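Local coordinates for aldehyde reductase YahK (Escherichia coli, PDB 1UUF), which catalyses the NADPH-dependent reduction of a wide range of aldehydes to the corresponding alcohols and binds two zinc ions per subunit, at residues Gln321-Leu324 and Asp325-Glu329; Leu206-Met209 and Gly210-Ala214; Glu298-Asn301 and Leu302-Arg306; Ser62-His65 and Gln66-Glu70. One frame throughout, in Å; residues are numbered along the deposited sequence.

Contact 1. Residues Gln321-Leu324 and Asp325-Glu329; sequences QEML and DFCAE
Gln321 and Asp325, one turn apart on helix 317-330, join side chain to side chain: NE2 of Gln321 donates to OD1 of Asp325 over 3.1 Å. The bond is bent, 141° at the hydrogen, and the amide nitrogen meets the carboxylate from above its plane. A bend at chi2 (62°) brings the Gln321 amide alongside Asp325, while its OE1 takes a hydrogen bond from Arg162 N. This polar pair lies on a partly exposed flank, and on another side Glu322 reaches out to Tyr184. The opposite character belongs to Met323 and Cys327, both buried, where CG of Met323 packs at 4.1 Å from SG of Cys327 against Leu176 of helix 176-189. Beneath both runs the regular i to i+4 ladder of an alpha-helix, with Cys327 N donating to Met323 O at 2.8 Å. Replacing Asp325 by a leucine would probably cost Gln321 NE2 its acceptor on the next turn and leave the amide to be held mainly by its remaining partners, among them Arg162 N. The chemistry implies a two-sided, amphipathic helix: apolar sulfur-bearing side chains face the neighbouring helix, and an amide-carboxylate link, probably modest in strength given its bend, ties successive turns on the more open flank.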
# COMPACT_ATOMS: atom_id res chain seq x y z
N GLN A 321 -2.07 -25.11 4.14
CA GLN A 321 -1.84 -26.27 4.99
C GLN A 321 -1.47 -25.82 6.40
O GLN A 321 -1.92 -26.41 7.39
CB GLN A 321 -0.72 -27.15 4.44
CG GLN A 321 -0.55 -28.45 5.23
CD GLN A 321 -1.79 -29.32 5.18
OE1 GLN A 321 -2.11 -29.90 4.14
NE2 GLN A 321 -2.51 -29.40 6.30
N GLU A 322 -0.64 -24.79 6.50
CA GLU A 322 -0.21 -24.26 7.79
C GLU A 322 -1.44 -23.79 8.55
O GLU A 322 -1.58 -24.04 9.75
CB GLU A 322 0.74 -23.08 7.59
CG GLU A 322 1.26 -22.48 8.88
CD GLU A 322 2.01 -21.18 8.65
OE1 GLU A 322 1.37 -20.10 8.65
OE2 GLU A 322 3.25 -21.23 8.47
N MET A 323 -2.34 -23.11 7.85
CA MET A 323 -3.56 -22.60 8.45
C MET A 323 -4.41 -23.74 9.00
O MET A 323 -4.91 -23.66 10.12
CB MET A 323 -4.37 -21.81 7.43
CG MET A 323 -5.69 -21.33 7.97
SD MET A 323 -6.84 -20.90 6.66
CE MET A 323 -7.02 -22.52 5.85
N LEU A 324 -4.59 -24.78 8.20
CA LEU A 324 -5.39 -25.92 8.64
C LEU A 324 -4.80 -26.58 9.88
O LEU A 324 -5.54 -26.95 10.80
CB LEU A 324 -5.51 -26.94 7.50
CG LEU A 324 -6.44 -26.47 6.38
CD1 LEU A 324 -6.34 -27.40 5.18
CD2 LEU A 324 -7.87 -26.40 6.89
N ASP A 325 -3.47 -26.71 9.92
CA ASP A 325 -2.81 -27.32 11.08
C ASP A 325 -3.02 -26.44 12.31
O ASP A 325 -3.34 -26.93 13.39
CB ASP A 325 -1.31 -27.48 10.81
CG ASP A 325 -1.02 -28.44 9.67
OD1 ASP A 325 -1.91 -29.23 9.29
OD2 ASP A 325 0.13 -28.42 9.16
N PHE A 326 -2.82 -25.14 12.12
CA PHE A 326 -2.99 -24.15 13.18
C PHE A 326 -4.42 -24.21 13.72
O PHE A 326 -4.64 -24.23 14.93
CB PHE A 326 -2.70 -22.75 12.61
CG PHE A 326 -2.93 -21.62 13.58
CD1 PHE A 326 -1.96 -21.28 14.52
CD2 PHE A 326 -4.10 -20.88 13.53
CE1 PHE A 326 -2.16 -20.21 15.39
CE2 PHE A 326 -4.31 -19.80 14.39
CZ PHE A 326 -3.34 -19.47 15.33
N CYS A 327 -5.40 -24.23 12.82
CA CYS A 327 -6.79 -24.28 13.23
C CYS A 327 -7.12 -25.60 13.93
O CYS A 327 -7.92 -25.62 14.87
CB CYS A 327 -7.71 -24.09 12.02
SG CYS A 327 -7.70 -22.39 11.38
N ALA A 328 -6.50 -26.69 13.49
CA ALA A 328 -6.77 -27.98 14.12
C ALA A 328 -6.24 -27.97 15.55
O ALA A 328 -6.92 -28.42 16.48
CB ALA A 328 -6.11 -29.11 13.33
N GLU A 329 -5.03 -27.46 15.73
CA GLU A 329 -4.43 -27.43 17.06
C GLU A 329 -5.14 -26.48 18.01
O GLU A 329 -5.15 -26.70 19.22
CB GLU A 329 -2.94 -27.06 16.97
CG GLU A 329 -2.65 -25.74 16.28
CD GLU A 329 -1.17 -25.37 16.35
OE1 GLU A 329 -0.33 -26.21 15.96
OE2 GLU A 329 -0.86 -24.25 16.80

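Contact 2. Residues Leu206-Met209 and Gly210-Ala214; sequences LGHM and GIKLA
His208 and Lys212 meet through carbon, CD2 of the imidazole lying 3.5 Å from CE of the lysine, which approaches the ring obliquely. The histidine torsion is unusual: chi1 of 102° falls away from the staggered positions, and the ring is held by polar partners at two corners, ND1 bonded to Gly205 O and NE2 to Asp335 N. Lys212 rises beside it almost straight as far as CE and bends only at chi4. That bend turns NZ away from the imidazole to a salt bridge with Asp335 and a hydrogen bond to Val333 O. An alanine in place of Lys212 would probably deprive Asp335 of its cationic mate and remove the carbon chain packed on CD2 of His208.

Helix 205-216 is the first crossover helix of the Rossmann fold, linking parallel strands 197-201 and 220-225, and Gly207 fits the last glycine of the GxGxxG pattern associated with dinucleotide binding. Ile211 N donates to Gly207 O at 3.0 Å, and CG1 of Ile211 packs 3.3 Å from that same oxygen.

Met209 bends at chi2 and chi3, both near -48°, which brings its SD to 4.0 Å from CD of Lys212, while CE reaches CG of Leu213 at 3.9 Å. Met209 and Leu213 both rest on Thr183 of helix 176-189, whereas Ile211 touches Ala223 of the sheet.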
# COMPACT_ATOMS: atom_id res chain seq x y z
N LEU A 206 -16.20 -13.66 5.58
CA LEU A 206 -14.78 -13.36 5.69
C LEU A 206 -14.48 -12.70 7.02
O LEU A 206 -13.51 -13.06 7.70
CB LEU A 206 -14.34 -12.42 4.56
CG LEU A 206 -14.27 -12.99 3.14
CD1 LEU A 206 -13.91 -11.87 2.17
CD2 LEU A 206 -13.22 -14.09 3.09
N GLY A 207 -15.30 -11.72 7.38
CA GLY A 207 -15.09 -11.01 8.63
C GLY A 207 -15.07 -11.90 9.87
O GLY A 207 -14.20 -11.74 10.73
N HIS A 208 -16.01 -12.83 9.97
CA HIS A 208 -16.04 -13.69 11.14
C HIS A 208 -14.78 -14.55 11.25
O HIS A 208 -14.31 -14.82 12.35
CB HIS A 208 -17.35 -14.51 11.18
CG HIS A 208 -17.22 -15.94 10.74
ND1 HIS A 208 -17.02 -16.31 9.43
CD2 HIS A 208 -17.35 -17.09 11.44
CE1 HIS A 208 -17.04 -17.63 9.34
NE2 HIS A 208 -17.24 -18.13 10.54
N MET A 209 -14.20 -14.93 10.11
CA MET A 209 -12.97 -15.72 10.14
C MET A 209 -11.79 -14.82 10.50
O MET A 209 -10.86 -15.23 11.19
CB MET A 209 -12.70 -16.39 8.79
CG MET A 209 -13.55 -17.62 8.51
SD MET A 209 -13.62 -18.79 9.90
CE MET A 209 -11.89 -18.96 10.36
N GLY A 210 -11.83 -13.58 10.01
CA GLY A 210 -10.75 -12.65 10.31
C GLY A 210 -10.66 -12.38 11.80
O GLY A 210 -9.57 -12.30 12.37
N ILE A 211 -11.81 -12.24 12.45
CA ILE A 211 -11.84 -11.99 13.88
C ILE A 211 -11.34 -13.22 14.64
O ILE A 211 -10.48 -13.12 15.51
CB ILE A 211 -13.27 -11.63 14.34
CG1 ILE A 211 -13.69 -10.32 13.67
CG2 ILE A 211 -13.32 -11.49 15.86
CD1 ILE A 211 -15.14 -9.93 13.92
N LYS A 212 -11.89 -14.38 14.30
CA LYS A 212 -11.49 -15.63 14.95
C LYS A 212 -9.98 -15.85 14.84
O LYS A 212 -9.31 -16.17 15.83
CB LYS A 212 -12.18 -16.83 14.29
CG LYS A 212 -13.63 -17.04 14.65
CD LYS A 212 -14.21 -18.13 13.75
CE LYS A 212 -15.62 -18.54 14.15
NZ LYS A 212 -15.61 -19.56 15.24
N LEU A 213 -9.45 -15.68 13.64
CA LEU A 213 -8.02 -15.90 13.41
C LEU A 213 -7.11 -14.85 14.03
O LEU A 213 -6.09 -15.18 14.61
CB LEU A 213 -7.75 -16.03 11.91
CG LEU A 213 -8.46 -17.22 11.25
CD1 LEU A 213 -8.25 -17.15 9.74
CD2 LEU A 213 -7.92 -18.53 11.80
N ALA A 214 -7.48 -13.58 13.90
CA ALA A 214 -6.66 -12.51 14.47
C ALA A 214 -6.60 -12.69 15.98
O ALA A 214 -5.57 -12.47 16.61
CB ALA A 214 -7.25 -11.15 14.13

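Contact 3. Residues Glu298-Asn301 and Leu302-Arg306; sequences EVFN and LIMKR
Only two straight i to i+4 backbone bonds span this short helix, Ile303 N to Val299 O at 3.0 Å and Met304 N to Phe300 O at a similar length, with a weak bond from Leu302 N sharing the Val299 oxygen. Helix 299-303 precedes strand 308-311, the outermost strand on that side of the parallel Rossmann sheet within this subunit, and its side chains illustrate a Met-aromatic contact one turn apart. Phe300 carries its ring anti to the backbone N (chi1 176°), which lays one face beside the next turn. Met304 folds over that face. Its CG sits 3.6 Å from the ring centroid and 19° off the normal, a CH-pi contact displaced toward the rim on the CE1 and CZ side. The sulfur follows more obliquely, SD being 4.4 Å from the centroid.

Val299 and Ile303 form a second, purely aliphatic pair, and the second subunit covers them: Val299 packs on its Leu286, and Ile303 and Met304 on its Met313. NZ of Lys305 forms a salt bridge with Asp128 of the second subunit, so a charged link joins the apolar part of this dimer contact. Asn301 and Leu302 pack within their own chain, touching Thr275 of helix 271-275. Within the aliphatic pair the touching atoms are the branch methyl CG1 of Val299 and the terminal CD1 of Ile303, 3.6 Å apart.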
# COMPACT_ATOMS: atom_id res chain seq x y z
N GLU A 298 -8.01 9.43 0.16
CA GLU A 298 -7.26 10.68 0.16
C GLU A 298 -5.76 10.42 0.25
O GLU A 298 -5.27 9.92 1.26
CB GLU A 298 -7.70 11.55 1.34
CG GLU A 298 -7.38 13.02 1.19
CD GLU A 298 -8.22 13.69 0.12
OE1 GLU A 298 -9.47 13.64 0.23
OE2 GLU A 298 -7.65 14.26 -0.83
N VAL A 299 -5.04 10.75 -0.82
CA VAL A 299 -3.60 10.54 -0.87
C VAL A 299 -2.89 11.22 0.30
O VAL A 299 -1.90 10.72 0.81
CB VAL A 299 -3.00 11.08 -2.19
CG1 VAL A 299 -1.49 10.87 -2.20
CG2 VAL A 299 -3.64 10.37 -3.37
N PHE A 300 -3.42 12.37 0.71
CA PHE A 300 -2.86 13.13 1.83
C PHE A 300 -2.63 12.25 3.06
O PHE A 300 -1.57 12.32 3.69
CB PHE A 300 -3.82 14.27 2.19
CG PHE A 300 -3.40 15.06 3.40
CD1 PHE A 300 -2.31 15.93 3.34
CD2 PHE A 300 -4.09 14.94 4.60
CE1 PHE A 300 -1.92 16.67 4.45
CE2 PHE A 300 -3.71 15.68 5.72
CZ PHE A 300 -2.63 16.55 5.65
N ASN A 301 -3.62 11.42 3.38
CA ASN A 301 -3.51 10.55 4.55
C ASN A 301 -2.48 9.45 4.39
O ASN A 301 -1.94 8.96 5.39
CB ASN A 301 -4.89 9.96 4.88
CG ASN A 301 -5.88 11.02 5.30
OD1 ASN A 301 -5.59 11.86 6.15
ND2 ASN A 301 -7.07 10.98 4.71
N LEU A 302 -2.18 9.05 3.16
CA LEU A 302 -1.17 8.02 2.94
C LEU A 302 0.21 8.66 3.09
O LEU A 302 1.10 8.09 3.71
CB LEU A 302 -1.29 7.42 1.54
CG LEU A 302 -2.53 6.60 1.20
CD1 LEU A 302 -2.39 6.06 -0.21
CD2 LEU A 302 -2.70 5.46 2.19
N ILE A 303 0.36 9.84 2.51
CA ILE A 303 1.64 10.55 2.56
C ILE A 303 2.08 10.99 3.95
O ILE A 303 3.23 10.78 4.33
CB ILE A 303 1.59 11.78 1.63
CG1 ILE A 303 1.62 11.32 0.18
CG2 ILE A 303 2.75 12.72 1.92
CD1 ILE A 303 1.42 12.43 -0.83
N MET A 304 1.16 11.60 4.69
CA MET A 304 1.46 12.11 6.03
C MET A 304 2.04 11.11 7.03
O MET A 304 2.71 11.52 7.97
CB MET A 304 0.21 12.75 6.63
CG MET A 304 -0.21 14.05 5.96
SD MET A 304 1.05 15.33 6.11
CE MET A 304 0.81 15.84 7.82
N LYS A 305 1.78 9.82 6.84
CA LYS A 305 2.28 8.82 7.78
C LYS A 305 2.87 7.59 7.10
O LYS A 305 3.05 6.56 7.75
CB LYS A 305 1.16 8.38 8.72
CG LYS A 305 0.69 9.46 9.68
CD LYS A 305 1.76 9.79 10.71
CE LYS A 305 1.23 10.77 11.75
NZ LYS A 305 2.29 11.15 12.72
N ARG A 306 3.19 7.71 5.82
CA ARG A 306 3.75 6.60 5.05
C ARG A 306 2.91 5.34 5.24
O ARG A 306 3.41 4.27 5.60
CB ARG A 306 5.20 6.32 5.45
CG ARG A 306 5.94 5.48 4.42
CD ARG A 306 7.45 5.62 4.55
NE ARG A 306 7.93 5.09 5.82
CZ ARG A 306 9.18 5.24 6.27
NH1 ARG A 306 10.07 5.90 5.54
NH2 ARG A 306 9.53 4.72 7.44

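Contact 4. Residues Ser62-His65 and Gln66-Glu70; sequences SDLH and QVRSE
The imidazole of His65 carries Ser69 over one face, CB of the serine standing 3.6 Å from the ring centroid and 10° off its normal, a CH-pi contact almost exactly above the centre. Gln66 N approaches the same ring obliquely. With CG anti to the backbone N (chi1 173°), the ring of His65 lies forward along the helix, beneath the residue one turn on. Ser69 is the first to leave helical backbone angles, and its N still donates to His65 O at 2.7 Å, so backbone and side chain together finish the last turn; its OG makes a weak hydrogen bond to Trp71 N. On another side, CD2 of Leu64 rests 3.9 Å from CD of Arg68, whose extended chain carries the guanidinium to a salt bridge with Glu349. Asp63 looks back instead, its carboxylate accepting from Gly81 N and from the backbone N of Cys60, a catalytic-zinc ligand, which it probably helps to hold in place. The side chain of Ser62 comes to about 4 Å from that zinc ion. Helix 61-68 comes shortly after strand 49-58, just past Cys60, with Leu64 and Arg68 packed on Tyr348 of helix 344-352 and Val67 on the loop at Pro80.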
# COMPACT_ATOMS: atom_id res chain seq x y z
N SER A 62 -17.93 -15.74 -4.16
CA SER A 62 -17.38 -15.88 -5.50
C SER A 62 -18.21 -16.85 -6.33
O SER A 62 -18.25 -16.75 -7.56
CB SER A 62 -15.92 -16.36 -5.44
OG SER A 62 -15.08 -15.32 -4.97
N ASP A 63 -18.88 -17.79 -5.66
CA ASP A 63 -19.72 -18.76 -6.36
C ASP A 63 -20.90 -18.01 -6.95
O ASP A 63 -21.25 -18.17 -8.12
CB ASP A 63 -20.26 -19.84 -5.41
CG ASP A 63 -19.17 -20.64 -4.73
OD1 ASP A 63 -18.04 -20.70 -5.25
OD2 ASP A 63 -19.46 -21.23 -3.67
N LEU A 64 -21.52 -17.19 -6.11
CA LEU A 64 -22.68 -16.39 -6.49
C LEU A 64 -22.32 -15.48 -7.66
O LEU A 64 -23.01 -15.47 -8.68
CB LEU A 64 -23.13 -15.56 -5.28
CG LEU A 64 -24.41 -14.73 -5.36
CD1 LEU A 64 -24.84 -14.36 -3.95
CD2 LEU A 64 -24.19 -13.48 -6.20
N HIS A 65 -21.24 -14.73 -7.51
CA HIS A 65 -20.77 -13.82 -8.54
C HIS A 65 -20.54 -14.54 -9.87
O HIS A 65 -20.97 -14.08 -10.92
CB HIS A 65 -19.48 -13.13 -8.08
CG HIS A 65 -18.81 -12.30 -9.13
ND1 HIS A 65 -18.09 -12.85 -10.17
CD2 HIS A 65 -18.76 -10.96 -9.31
CE1 HIS A 65 -17.62 -11.88 -10.94
NE2 HIS A 65 -18.01 -10.72 -10.44
N GLN A 66 -19.89 -15.70 -9.80
CA GLN A 66 -19.59 -16.48 -10.99
C GLN A 66 -20.83 -16.89 -11.79
O GLN A 66 -20.85 -16.79 -13.01
CB GLN A 66 -18.81 -17.74 -10.60
CG GLN A 66 -18.05 -18.41 -11.74
CD GLN A 66 -16.85 -17.60 -12.21
OE1 GLN A 66 -16.94 -16.79 -13.13
NE2 GLN A 66 -15.71 -17.82 -11.55
N VAL A 67 -21.87 -17.35 -11.10
CA VAL A 67 -23.08 -17.79 -11.78
C VAL A 67 -24.09 -16.69 -12.11
O VAL A 67 -25.05 -16.94 -12.84
CB VAL A 67 -23.82 -18.89 -10.98
CG1 VAL A 67 -23.00 -20.16 -10.98
CG2 VAL A 67 -24.07 -18.42 -9.56
N ARG A 68 -23.89 -15.49 -11.59
CA ARG A 68 -24.82 -14.40 -11.86
C ARG A 68 -24.23 -13.22 -12.62
O ARG A 68 -24.89 -12.63 -13.48
CB ARG A 68 -25.45 -13.92 -10.56
CG ARG A 68 -26.34 -14.95 -9.89
CD ARG A 68 -27.09 -14.37 -8.70
NE ARG A 68 -28.02 -15.34 -8.13
CZ ARG A 68 -28.84 -15.09 -7.11
NH1 ARG A 68 -28.85 -13.89 -6.54
NH2 ARG A 68 -29.65 -16.04 -6.66
N SER A 69 -22.99 -12.86 -12.30
CA SER A 69 -22.34 -11.73 -12.96
C SER A 69 -22.24 -11.91 -14.47
O SER A 69 -21.90 -12.99 -14.95
CB SER A 69 -20.95 -11.50 -12.38
OG SER A 69 -20.34 -10.36 -12.95
N GLU A 70 -22.54 -10.84 -15.20
CA GLU A 70 -22.49 -10.86 -16.65
C GLU A 70 -21.04 -10.78 -17.13
O GLU A 70 -20.69 -11.32 -18.18
CB GLU A 70 -23.27 -9.68 -17.23
CG GLU A 70 -24.72 -9.61 -16.80
CD GLU A 70 -25.44 -8.40 -17.39
OE1 GLU A 70 -25.02 -7.26 -17.11
OE2 GLU A 70 -26.42 -8.60 -18.14

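How the contacts relate
From the N terminus the order is contact 4, contact 2, contact 3, contact 1. All are local contacts between residues about one turn apart, within a helix or at its end, so none closes a long loop, and they follow in series without nesting or crossing. Contact 4 belongs to the GroES-like catalytic region beside the zinc; the other three fall in the zinc-binding dehydrogenase range. Contact 2 lies in the first Rossmann crossover, its nearest atoms about 8 Å from contact 4. Contact 3, at the dimer interface, stands apart, its centre 27 Å or more from the others. Only contacts 1 and 2 touch, where Cys327 SG meets Leu213 CD2 at 3.9 Å, joining helix 317-330 to helix 205-216.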